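Long-range contact in coclaurine N-methyltransferase (Coptis japonica, PDB 6GKV), which catalyses the S-adenosyl-L-methionine-dependent N-methylation of coclaurine, a step in alkaloid biosynthesis: residues N89-C94 with L195-F200. Residues are numbered along the deposited sequence; the frame is centred on the assembly and turned at random.
Sequences NLKGSC and LVIELF. With SAH (S-adenosyl-L-homocysteine), chain C; F2W (6,7-dimethoxy-2-methyl-1,2,3,4-tetrahydroisoquinolin-2-ium), chain D.
The carboxylate of Glu198 lies against CB of Ser93 and the backbone of Cys94. Its chain is extended beyond CG (chi2 -174°), which reaches the carboxylate across to the other segment, and the turn about CG-CD (chi3 21°) sets which oxygen faces which partner. OE2 takes a nearly straight hydrogen bond from Cys94 N, at 3.3 Å, with the donor above the carboxylate plane. OE1 accepts a hydrogen bond from NAH of the bound N-methylheliamine at 2.8 Å. Ile197 CG2 lies 3.7 Å from Ser93 OG and also near SAH O.

S-adenosyl-L-homocysteine joins the two segments through its amino acid end. Gly92 N donates to SAH OXT. Ser93 OG also bonds SAH O, though the modelled 2.4 Å is too short to trust. From the other segment, Ile197 O accepts from the SAH amino group N at 3.0 Å. Lys91 NZ bonds both Ser93 OG and Cys94 O and so ties segment 89-94 to itself; Tyr115 of helix 104-118 is a further partner.

Residues 195-197 end strand 191-197 of the Rossmann-like sheet, and Glu198 follows at its C-terminal end, as expected for the cofactor site of this fold. With an alanine at Glu198 the bound ammonium and Cys94 N are likely to lose this acceptor. One carboxylate thus links the segment that holds the cofactor to the alkaloid pocket.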
ATOM      1  N   ASN A  89      -5.365  27.715  18.279  1.00 62.39           N
ATOM      2  CA  ASN A  89      -4.751  27.917  16.964  1.00 68.63           C
ATOM      3  C   ASN A  89      -5.744  27.760  15.815  1.00 67.95           C
ATOM      4  O   ASN A  89      -5.387  27.947  14.648  1.00 74.40           O
ATOM      5  CB  ASN A  89      -3.577  26.952  16.740  1.00 73.94           C
ATOM      6  CG  ASN A  89      -2.646  26.857  17.934  1.00 86.08           C
ATOM      7  OD1 ASN A  89      -2.850  26.043  18.836  1.00 84.39           O
ATOM      8  ND2 ASN A  89      -1.616  27.692  17.940  1.00 98.36           N
ATOM      9  N   LEU A  90      -6.988  27.427  16.147  1.00 63.07           N
ATOM     10  CA  LEU A  90      -8.031  27.297  15.146  1.00 62.84           C
ATOM     11  C   LEU A  90      -7.637  26.227  14.141  1.00 65.83           C
ATOM     12  O   LEU A  90      -7.680  26.438  12.926  1.00 70.24           O
ATOM     13  CB  LEU A  90      -8.277  28.629  14.444  1.00 61.32           C
ATOM     14  CG  LEU A  90      -8.492  29.829  15.366  1.00 59.61           C
ATOM     15  CD1 LEU A  90      -8.700  31.083  14.547  1.00 53.70           C
ATOM     16  CD2 LEU A  90      -9.661  29.589  16.289  1.00 55.29           C
ATOM     17  N   LYS A  91      -7.235  25.075  14.658  1.00 62.67           N
ATOM     18  CA  LYS A  91      -6.868  23.962  13.808  1.00 58.03           C
ATOM     19  C   LYS A  91      -8.130  23.214  13.426  1.00 56.30           C
ATOM     20  O   LYS A  91      -8.796  22.640  14.285  1.00 66.62           O
ATOM     21  CB  LYS A  91      -5.877  23.049  14.523  1.00 53.33           C
ATOM     22  CG  LYS A  91      -5.271  21.957  13.636  1.00 44.43           C
ATOM     23  CD  LYS A  91      -4.204  21.175  14.401  1.00 40.99           C
ATOM     24  CE  LYS A  91      -3.220  20.535  13.443  1.00 40.26           C
ATOM     25  NZ  LYS A  91      -3.872  19.491  12.619  1.00 40.72           N
ATOM     26  N   GLY A  92      -8.459  23.228  12.138  1.00 45.43           N
ATOM     27  CA  GLY A  92      -9.693  22.625  11.654  1.00 41.02           C
ATOM     28  C   GLY A  92      -9.415  21.269  11.041  1.00 48.56           C
ATOM     29  O   GLY A  92      -9.996  20.896  10.017  1.00 55.25           O
ATOM     30  N   SER A  93      -8.513  20.538  11.693  1.00 42.35           N
ATOM     31  CA  SER A  93      -8.052  19.233  11.247  1.00 39.44           C
ATOM     32  C   SER A  93      -7.554  18.419  12.465  1.00 47.10           C
ATOM     33  O   SER A  93      -7.468  18.942  13.584  1.00 47.29           O
ATOM     34  CB  SER A  93      -6.935  19.399  10.212  1.00 41.99           C
ATOM     35  OG  SER A  93      -5.933  20.300  10.688  1.00 40.57           O
ATOM     36  N   CYS A  94      -7.205  17.155  12.248  1.00 41.85           N
ATOM     37  CA  CYS A  94      -6.929  16.233  13.355  1.00 43.68           C
ATOM     38  C   CYS A  94      -5.904  16.728  14.392  1.00 46.89           C
ATOM     39  O   CYS A  94      -4.830  17.201  14.045  1.00 52.09           O
ATOM     40  CB  CYS A  94      -6.462  14.894  12.788  1.00 42.74           C
ATOM     41  SG  CYS A  94      -6.375  13.607  14.017  1.00 57.47           S
ATOM     42  N   LEU A 195       3.718  21.688   2.845  1.00 51.71           N
ATOM     43  CA  LEU A 195       2.887  21.004   3.808  1.00 52.34           C
ATOM     44  C   LEU A 195       1.455  21.013   3.326  1.00 47.95           C
ATOM     45  O   LEU A 195       0.924  22.061   2.985  1.00 52.22           O
ATOM     46  CB  LEU A 195       3.000  21.681   5.165  1.00 55.79           C
ATOM     47  CG  LEU A 195       4.439  21.797   5.658  1.00 54.10           C
ATOM     48  CD1 LEU A 195       4.498  22.727   6.845  1.00 55.62           C
ATOM     49  CD2 LEU A 195       4.934  20.429   6.045  1.00 46.26           C
ATOM     50  N   VAL A 196       0.836  19.842   3.289  1.00 45.25           N
ATOM     51  CA  VAL A 196      -0.540  19.713   2.843  1.00 39.27           C
ATOM     52  C   VAL A 196      -1.376  18.966   3.876  1.00 45.62           C
ATOM     53  O   VAL A 196      -1.336  17.734   3.932  1.00 52.19           O
ATOM     54  CB  VAL A 196      -0.634  18.972   1.495  1.00 38.71           C
ATOM     55  CG1 VAL A 196      -2.083  19.010   0.976  1.00 42.36           C
ATOM     56  CG2 VAL A 196       0.291  19.608   0.466  1.00 35.67           C
ATOM     57  N   ILE A 197      -2.142  19.697   4.680  1.00 41.10           N
ATOM     58  CA  ILE A 197      -2.921  19.076   5.744  1.00 39.53           C
ATOM     59  C   ILE A 197      -4.410  18.972   5.402  1.00 40.47           C
ATOM     60  O   ILE A 197      -5.161  19.930   5.534  1.00 45.61           O
ATOM     61  CB  ILE A 197      -2.760  19.833   7.076  1.00 42.45           C
ATOM     62  CG1 ILE A 197      -1.283  20.086   7.337  1.00 43.25           C
ATOM     63  CG2 ILE A 197      -3.400  19.039   8.253  1.00 29.84           C
ATOM     64  CD1 ILE A 197      -0.434  18.827   7.312  1.00 43.41           C
ATOM     65  N   GLU A 198      -4.806  17.786   4.953  1.00 44.22           N
ATOM     66  CA  GLU A 198      -6.206  17.432   4.722  1.00 45.65           C
ATOM     67  C   GLU A 198      -6.813  18.321   3.652  1.00 41.27           C
ATOM     68  O   GLU A 198      -7.778  19.019   3.893  1.00 46.52           O
ATOM     69  CB  GLU A 198      -7.006  17.491   6.034  1.00 39.75           C
ATOM     70  CG  GLU A 198      -6.570  16.412   7.026  1.00 41.18           C
ATOM     71  CD  GLU A 198      -7.427  16.335   8.275  1.00 44.27           C
ATOM     72  OE1 GLU A 198      -8.583  16.817   8.257  1.00 39.89           O
ATOM     73  OE2 GLU A 198      -6.929  15.801   9.288  1.00 46.99           O
ATOM     74  N   LEU A 199      -6.230  18.267   2.457  1.00 43.44           N
ATOM     75  CA  LEU A 199      -6.699  19.053   1.324  1.00 42.96           C
ATOM     76  C   LEU A 199      -7.169  18.135   0.208  1.00 45.50           C
ATOM     77  O   LEU A 199      -8.188  18.392  -0.437  1.00 54.55           O
ATOM     78  CB  LEU A 199      -5.594  19.964   0.811  1.00 45.80           C
ATOM     79  CG  LEU A 199      -5.880  20.666  -0.520  1.00 47.45           C
ATOM     80  CD1 LEU A 199      -6.911  21.778  -0.330  1.00 32.08           C
ATOM     81  CD2 LEU A 199      -4.597  21.195  -1.148  1.00 44.68           C
ATOM     82  N   PHE A 200      -6.430  17.047   0.013  1.00 34.98           N
ATOM     83  CA  PHE A 200      -6.642  16.102  -1.089  1.00 31.28           C
ATOM     84  C   PHE A 200      -7.997  15.445  -1.081  1.00 34.13           C
ATOM     85  O   PHE A 200      -8.503  15.063  -2.141  1.00 44.61           O
ATOM     86  CB  PHE A 200      -5.562  15.001  -1.062  1.00 40.81           C
ATOM     87  CG  PHE A 200      -4.247  15.423  -1.647  1.00 41.48           C
ATOM     88  CD1 PHE A 200      -3.844  16.753  -1.613  1.00 42.29           C
ATOM     89  CD2 PHE A 200      -3.432  14.496  -2.282  1.00 51.01           C
ATOM     90  CE1 PHE A 200      -2.625  17.155  -2.182  1.00 52.18           C
ATOM     91  CE2 PHE A 200      -2.209  14.892  -2.864  1.00 46.95           C
ATOM     92  CZ  PHE A 200      -1.807  16.219  -2.812  1.00 38.26           C
TER
HETATM   93  N   SAH C 501      -5.209  22.812   6.518  1.00 52.43           N
HETATM   94  CA  SAH C 501      -6.093  23.508   7.442  1.00 58.27           C
HETATM   95  CB  SAH C 501      -7.552  23.305   7.056  1.00 61.14           C
HETATM   96  CG  SAH C 501      -7.895  21.956   6.432  1.00 62.33           C
HETATM   97  SD  SAH C 501      -9.600  21.940   5.810  1.00 71.02           S
HETATM   98  C   SAH C 501      -5.885  23.050   8.877  1.00 56.36           C
HETATM   99  O   SAH C 501      -5.273  21.998   9.069  1.00 58.08           O
HETATM  100  OXT SAH C 501      -6.318  23.702   9.843  1.00 51.87           O
HETATM  101  C5' SAH C 501      -9.095  22.085   4.073  1.00 53.42           C
HETATM  102  C4' SAH C 501      -8.446  23.426   3.708  1.00 68.55           C
HETATM  103  O4' SAH C 501      -8.130  23.462   2.325  1.00 70.32           O
HETATM  104  C3' SAH C 501      -9.359  24.615   3.975  1.00 76.99           C
HETATM  105  O3' SAH C 501      -8.577  25.692   4.426  1.00 82.08           O
HETATM  106  C2' SAH C 501      -9.913  25.002   2.627  1.00 71.42           C
HETATM  107  O2' SAH C 501     -10.120  26.393   2.604  1.00 71.09           O
HETATM  108  C1' SAH C 501      -8.791  24.552   1.693  1.00 67.04           C
HETATM  109  N9  SAH C 501      -9.264  24.184   0.339  1.00 62.24           N
HETATM  110  C8  SAH C 501     -10.266  23.304  -0.010  1.00 66.04           C
HETATM  111  N7  SAH C 501     -10.360  23.275  -1.365  1.00 65.32           N
HETATM  112  C5  SAH C 501      -9.433  24.126  -1.886  1.00 60.28           C
HETATM  113  C6  SAH C 501      -9.097  24.493  -3.195  1.00 69.53           C
HETATM  114  N6  SAH C 501      -9.739  23.973  -4.245  1.00 75.98           N
HETATM  115  N1  SAH C 501      -8.085  25.412  -3.400  1.00 67.44           N
HETATM  116  C2  SAH C 501      -7.419  25.967  -2.321  1.00 60.64           C
HETATM  117  N3  SAH C 501      -7.753  25.601  -1.033  1.00 50.05           N
HETATM  118  C4  SAH C 501      -8.745  24.700  -0.823  1.00 51.24           C
HETATM  119  CAM F2W D 502     -15.881  15.438  10.825  1.00 42.62           C
HETATM  120  OAK F2W D 502     -15.605  14.486   9.772  1.00 40.22           O
HETATM  121  CAB F2W D 502     -14.627  14.971   8.938  1.00 40.37           C
HETATM  122  CAA F2W D 502     -13.979  16.194   9.144  1.00 46.93           C
HETATM  123  CAF F2W D 502     -13.012  16.592   8.225  1.00 47.90           C
HETATM  124  CAJ F2W D 502     -12.292  17.766   8.365  1.00 54.78           C
HETATM  125  CAI F2W D 502     -11.649  18.380   7.079  1.00 59.35           C
HETATM  126  NAH F2W D 502     -10.767  17.317   6.570  1.00 65.15           N
HETATM  127  CAO F2W D 502     -10.408  17.834   5.235  1.00 72.54           C
HETATM  128  CAG F2W D 502     -11.770  16.285   6.293  1.00 50.62           C
HETATM  129  CAE F2W D 502     -12.647  15.768   7.195  1.00 40.96           C
HETATM  130  CAD F2W D 502     -13.314  14.566   6.972  1.00 34.43           C
HETATM  131  CAC F2W D 502     -14.278  14.154   7.875  1.00 27.17           C
HETATM  132  OAL F2W D 502     -14.995  12.992   7.765  1.00 42.38           O
HETATM  133  CAN F2W D 502     -14.691  12.086   6.688  1.00 31.92           C